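Local coordinates for Phikz039 (Pseudomonas phage phikz, PDB 3ZBQ), which is PhuZ, a phage-encoded protein of the tubulin family, with guanosine-5'-diphosphate bound in its nucleotide pocket, at residues T7-E21 and H27-H41. Residues are numbered along the deposited sequence; the frame is centred on the assembly and turned at random.
Sequences TRIYFCGGAGFRIGE and HEDVCYIDTSVQNKH. With GDP (guanosine-5'-diphosphate), chain B.
Thr7 meets His27 at the start of strand 7-12: NE2 of His27 donates to Thr7 O over 2.7 Å, the oxygen lying in the ring plane, while a water links Thr7 N to Asp29 OD2. From here strands 7-12 and 30-34 run parallel, joined by a ladder of backbone bonds from Ile9 N to Asp29 O through to Gly13 N and Ile33 O. On one face, Cys31 SG sits obliquely beside the Tyr10 ring, 3.4 Å from CD2, and Ile33 CD1 meets the edge of that ring. On the other, Phe11 CE2 touches Val30 CB, and its ring lies slid well past that of Tyr32.

Beyond the strand, Gly14 N donates to O1B of GDP and Ala15 N to O2A. The Phe17 ring is sandwiched, with Tyr32 CD2 3.7 Å above one face in an edge-to-face pair (planes at 70°) and Asp34 OD2 over the opposite face; Phe17 O takes a weak bond from His41 NE2. Asp34 OD2 accepts, on its syn side, a nearly straight 2.8 Å bond from Asn39 ND2. Asn39 OD1 in turn receives a weak bond from NH2 of Arg18, and NH1 of the same guanidinium donates to both N7 and O1A of GDP. At Glu21 the helix backbone sets CB over the face of the His41 ring, 3.5 Å from its centroid; with CG anti to the backbone N (chi1 -180°), the carboxylate runs on beside His41 CG and CB.

This is a beta-alpha-beta unit of the nucleotide-binding domain. Asn39, held by Asp34, also donates to a water bound to O1A and O1B, consistent with a second-shell role beside GDP, though its bond to Arg18 is weak.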
# COMPACT_ATOMS: atom_id res chain seq x y z
N THR A 7 -11.59 12.68 0.47
CA THR A 7 -10.62 11.60 0.52
C THR A 7 -11.31 10.34 1.05
O THR A 7 -11.86 10.36 2.16
CB THR A 7 -9.45 11.94 1.47
OG1 THR A 7 -8.79 13.14 1.02
CG2 THR A 7 -8.45 10.79 1.50
N ARG A 8 -11.30 9.28 0.26
CA ARG A 8 -11.74 7.96 0.72
C ARG A 8 -10.51 7.15 1.08
O ARG A 8 -9.56 7.04 0.29
CB ARG A 8 -12.55 7.22 -0.36
CG ARG A 8 -13.13 5.86 0.07
CD ARG A 8 -14.39 6.02 0.94
NE ARG A 8 -15.50 6.58 0.17
CZ ARG A 8 -16.61 7.08 0.72
NH1 ARG A 8 -16.75 7.10 2.03
NH2 ARG A 8 -17.57 7.59 -0.06
N ILE A 9 -10.51 6.55 2.27
CA ILE A 9 -9.41 5.67 2.63
C ILE A 9 -9.93 4.24 2.70
O ILE A 9 -10.94 3.98 3.35
CB ILE A 9 -8.79 6.07 3.97
CG1 ILE A 9 -8.45 7.58 3.97
CG2 ILE A 9 -7.57 5.22 4.25
CD1 ILE A 9 -7.75 8.07 5.26
N TYR A 10 -9.25 3.35 1.99
CA TYR A 10 -9.61 1.93 1.96
C TYR A 10 -8.58 1.14 2.76
O TYR A 10 -7.42 1.01 2.33
CB TYR A 10 -9.62 1.40 0.51
CG TYR A 10 -10.60 2.10 -0.43
CD1 TYR A 10 -10.26 3.28 -1.06
CD2 TYR A 10 -11.84 1.54 -0.70
CE1 TYR A 10 -11.14 3.91 -1.94
CE2 TYR A 10 -12.73 2.15 -1.57
CZ TYR A 10 -12.37 3.34 -2.18
OH TYR A 10 -13.26 3.95 -3.04
N PHE A 11 -9.01 0.59 3.90
CA PHE A 11 -8.13 -0.21 4.74
C PHE A 11 -8.39 -1.68 4.41
O PHE A 11 -9.50 -2.17 4.60
CB PHE A 11 -8.44 0.04 6.23
CG PHE A 11 -8.01 1.41 6.71
CD1 PHE A 11 -6.66 1.74 6.81
CD2 PHE A 11 -8.96 2.35 7.08
CE1 PHE A 11 -6.27 3.00 7.26
CE2 PHE A 11 -8.58 3.62 7.53
CZ PHE A 11 -7.24 3.94 7.62
N CYS A 12 -7.37 -2.38 3.92
CA CYS A 12 -7.54 -3.72 3.38
C CYS A 12 -6.68 -4.76 4.09
O CYS A 12 -5.47 -4.55 4.30
CB CYS A 12 -7.22 -3.76 1.87
SG CYS A 12 -8.04 -2.48 0.90
N GLY A 13 -7.29 -5.89 4.42
CA GLY A 13 -6.60 -6.98 5.08
C GLY A 13 -6.25 -6.63 6.52
O GLY A 13 -6.61 -5.56 7.00
N GLY A 14 -5.55 -7.53 7.21
CA GLY A 14 -5.24 -7.35 8.62
C GLY A 14 -4.46 -6.08 8.94
O GLY A 14 -4.87 -5.31 9.81
N ALA A 15 -3.36 -5.86 8.24
CA ALA A 15 -2.53 -4.70 8.51
C ALA A 15 -3.35 -3.44 8.29
O ALA A 15 -3.23 -2.48 9.05
CB ALA A 15 -1.29 -4.69 7.62
N GLY A 16 -4.20 -3.45 7.27
CA GLY A 16 -5.04 -2.30 6.96
C GLY A 16 -6.03 -2.06 8.08
O GLY A 16 -6.22 -0.92 8.50
N PHE A 17 -6.64 -3.13 8.59
CA PHE A 17 -7.57 -3.02 9.72
C PHE A 17 -6.90 -2.46 10.97
O PHE A 17 -7.49 -1.64 11.69
CB PHE A 17 -8.19 -4.39 10.03
CG PHE A 17 -9.42 -4.71 9.21
CD1 PHE A 17 -9.41 -4.55 7.82
CD2 PHE A 17 -10.58 -5.16 9.82
CE1 PHE A 17 -10.55 -4.86 7.06
CE2 PHE A 17 -11.71 -5.47 9.09
CZ PHE A 17 -11.70 -5.32 7.70
N ARG A 18 -5.69 -2.92 11.26
CA ARG A 18 -4.97 -2.49 12.46
C ARG A 18 -4.54 -1.03 12.36
O ARG A 18 -4.68 -0.27 13.33
CB ARG A 18 -3.76 -3.40 12.72
CG ARG A 18 -4.16 -4.76 13.29
CD ARG A 18 -3.24 -5.90 12.82
NE ARG A 18 -3.97 -7.16 12.64
CZ ARG A 18 -3.65 -8.09 11.75
NH1 ARG A 18 -2.60 -7.92 10.96
NH2 ARG A 18 -4.38 -9.20 11.66
N ILE A 19 -4.03 -0.64 11.20
CA ILE A 19 -3.68 0.76 10.98
C ILE A 19 -4.94 1.63 11.08
O ILE A 19 -4.92 2.71 11.69
CB ILE A 19 -3.04 0.96 9.60
CG1 ILE A 19 -1.67 0.26 9.53
CG2 ILE A 19 -2.93 2.45 9.28
CD1 ILE A 19 -0.67 0.77 10.56
N GLY A 20 -6.04 1.16 10.50
CA GLY A 20 -7.29 1.90 10.53
C GLY A 20 -7.82 2.09 11.94
O GLY A 20 -8.36 3.13 12.28
N GLU A 21 -7.65 1.07 12.78
CA GLU A 21 -8.08 1.18 14.16
C GLU A 21 -7.26 2.24 14.88
O GLU A 21 -7.80 3.01 15.68
CB GLU A 21 -7.96 -0.17 14.88
CG GLU A 21 -8.41 -0.11 16.33
CD GLU A 21 -8.20 -1.42 17.07
OE1 GLU A 21 -7.58 -2.35 16.51
OE2 GLU A 21 -8.66 -1.52 18.23
N HIS A 27 -10.09 10.77 10.43
CA HIS A 27 -10.80 10.94 9.16
C HIS A 27 -12.08 10.13 9.17
O HIS A 27 -12.08 8.96 9.55
CB HIS A 27 -9.92 10.49 7.99
CG HIS A 27 -10.43 10.93 6.65
ND1 HIS A 27 -10.48 12.26 6.28
CD2 HIS A 27 -10.90 10.22 5.60
CE1 HIS A 27 -10.96 12.34 5.05
NE2 HIS A 27 -11.22 11.12 4.62
N GLU A 28 -13.18 10.74 8.73
CA GLU A 28 -14.47 10.08 8.79
C GLU A 28 -14.68 9.09 7.65
O GLU A 28 -15.24 8.00 7.85
CB GLU A 28 -15.60 11.12 8.80
CG GLU A 28 -15.69 11.93 10.09
CD GLU A 28 -16.69 13.07 9.99
OE1 GLU A 28 -17.32 13.23 8.93
OE2 GLU A 28 -16.83 13.82 10.99
N ASP A 29 -14.22 9.45 6.46
CA ASP A 29 -14.56 8.70 5.25
C ASP A 29 -13.62 7.55 5.00
O ASP A 29 -12.87 7.53 4.02
CB ASP A 29 -14.59 9.65 4.04
CG ASP A 29 -15.62 10.75 4.21
OD1 ASP A 29 -16.73 10.45 4.68
OD2 ASP A 29 -15.30 11.92 3.89
N VAL A 30 -13.67 6.57 5.89
CA VAL A 30 -12.82 5.40 5.78
C VAL A 30 -13.68 4.15 5.64
O VAL A 30 -14.85 4.13 6.05
CB VAL A 30 -11.90 5.24 7.02
CG1 VAL A 30 -11.08 6.49 7.27
CG2 VAL A 30 -12.72 4.90 8.24
N CYS A 31 -13.10 3.11 5.06
CA CYS A 31 -13.82 1.85 4.93
C CYS A 31 -12.84 0.70 4.99
O CYS A 31 -11.62 0.89 4.84
CB CYS A 31 -14.65 1.82 3.64
SG CYS A 31 -13.71 1.87 2.10
N TYR A 32 -13.39 -0.49 5.24
CA TYR A 32 -12.58 -1.67 5.54
C TYR A 32 -13.03 -2.86 4.71
O TYR A 32 -14.23 -3.15 4.63
CB TYR A 32 -12.76 -2.06 7.00
CG TYR A 32 -12.26 -1.06 8.01
CD1 TYR A 32 -13.06 -0.01 8.44
CD2 TYR A 32 -11.00 -1.21 8.59
CE1 TYR A 32 -12.61 0.89 9.41
CE2 TYR A 32 -10.54 -0.32 9.54
CZ TYR A 32 -11.35 0.72 9.94
OH TYR A 32 -10.89 1.60 10.90
N ILE A 33 -12.08 -3.54 4.10
CA ILE A 33 -12.37 -4.71 3.28
C ILE A 33 -11.41 -5.83 3.64
O ILE A 33 -10.20 -5.65 3.63
CB ILE A 33 -12.24 -4.41 1.76
CG1 ILE A 33 -12.96 -3.11 1.38
CG2 ILE A 33 -12.78 -5.57 0.93
CD1 ILE A 33 -12.09 -1.89 1.49
N ASP A 34 -11.96 -7.00 3.96
CA ASP A 34 -11.13 -8.13 4.35
C ASP A 34 -11.83 -9.44 4.00
O ASP A 34 -12.96 -9.44 3.49
CB ASP A 34 -10.86 -8.09 5.86
CG ASP A 34 -9.60 -8.84 6.26
OD1 ASP A 34 -9.05 -9.62 5.44
OD2 ASP A 34 -9.16 -8.65 7.41
N THR A 35 -11.14 -10.54 4.26
CA THR A 35 -11.69 -11.88 4.07
C THR A 35 -11.83 -12.58 5.42
O THR A 35 -11.91 -13.81 5.50
CB THR A 35 -10.76 -12.72 3.18
OG1 THR A 35 -9.47 -12.78 3.80
CG2 THR A 35 -10.61 -12.08 1.79
N SER A 36 -11.88 -11.79 6.48
CA SER A 36 -11.80 -12.33 7.83
C SER A 36 -12.63 -11.48 8.79
O SER A 36 -12.55 -10.26 8.77
CB SER A 36 -10.33 -12.34 8.28
OG SER A 36 -10.19 -12.40 9.69
N VAL A 37 -13.46 -12.14 9.62
CA VAL A 37 -14.23 -11.41 10.63
C VAL A 37 -13.41 -11.20 11.89
O VAL A 37 -13.70 -10.31 12.69
CB VAL A 37 -15.57 -12.12 10.98
CG1 VAL A 37 -16.40 -12.29 9.74
CG2 VAL A 37 -15.31 -13.47 11.63
N GLN A 38 -12.36 -12.00 12.05
CA GLN A 38 -11.54 -11.92 13.25
C GLN A 38 -10.84 -10.56 13.37
O GLN A 38 -10.67 -10.04 14.48
CB GLN A 38 -10.50 -13.05 13.27
CG GLN A 38 -9.90 -13.26 14.65
CD GLN A 38 -8.40 -13.40 14.63
OE1 GLN A 38 -7.77 -13.38 13.58
NE2 GLN A 38 -7.81 -13.53 15.82
N ASN A 39 -10.46 -9.98 12.24
CA ASN A 39 -9.72 -8.73 12.24
C ASN A 39 -10.57 -7.52 12.58
O ASN A 39 -10.04 -6.43 12.80
CB ASN A 39 -9.04 -8.51 10.89
CG ASN A 39 -7.83 -9.40 10.69
OD1 ASN A 39 -7.14 -9.77 11.65
ND2 ASN A 39 -7.56 -9.76 9.44
N LYS A 40 -11.88 -7.72 12.61
CA LYS A 40 -12.79 -6.65 12.99
C LYS A 40 -12.49 -6.18 14.41
O LYS A 40 -12.10 -6.97 15.29
CB LYS A 40 -14.24 -7.08 12.82
CG LYS A 40 -14.65 -7.26 11.36
CD LYS A 40 -15.99 -7.97 11.22
CE LYS A 40 -17.12 -7.16 11.82
NZ LYS A 40 -18.32 -8.03 12.07
N HIS A 41 -12.63 -4.88 14.62
CA HIS A 41 -12.40 -4.26 15.91
C HIS A 41 -13.55 -3.30 16.22
O HIS A 41 -14.52 -3.22 15.45
CB HIS A 41 -11.05 -3.53 15.91
CG HIS A 41 -10.85 -2.66 14.72
ND1 HIS A 41 -11.55 -1.49 14.52
CD2 HIS A 41 -10.03 -2.79 13.64
CE1 HIS A 41 -11.17 -0.93 13.39
NE2 HIS A 41 -10.24 -1.70 12.84
PB GDP B . -3.61 -10.10 5.21
O1B GDP B . -4.78 -10.02 6.17
O2B GDP B . -3.57 -8.88 4.32
O3B GDP B . -3.66 -11.36 4.38
O3A GDP B . -2.22 -10.16 6.01
PA GDP B . -1.80 -9.24 7.26
O1A GDP B . -2.64 -9.39 8.50
O2A GDP B . -1.70 -7.79 6.83
O5' GDP B . -0.34 -9.79 7.58
C5' GDP B . 0.68 -9.85 6.58
C4' GDP B . 1.96 -9.24 7.14
O4' GDP B . 1.78 -7.84 7.34
C3' GDP B . 2.35 -9.78 8.51
O3' GDP B . 3.15 -10.97 8.37
C2' GDP B . 3.13 -8.64 9.11
O2' GDP B . 4.47 -8.66 8.61
C1' GDP B . 2.51 -7.40 8.49
N9 GDP B . 1.54 -6.74 9.38
C8 GDP B . 0.31 -7.17 9.74
N7 GDP B . -0.29 -6.27 10.57
C5 GDP B . 0.57 -5.24 10.74
C6 GDP B . 0.58 -3.96 11.48
O6 GDP B . -0.41 -3.60 12.17
N1 GDP B . 1.68 -3.20 11.37
C2 GDP B . 2.75 -3.55 10.63
N2 GDP B . 3.83 -2.74 10.57
N3 GDP B . 2.80 -4.70 9.93
C4 GDP B . 1.76 -5.56 9.95
O HOH W 1 -13.09 13.24 2.87
O HOH W 2 -16.47 5.25 3.91
O HOH W 3 -4.80 -11.17 8.98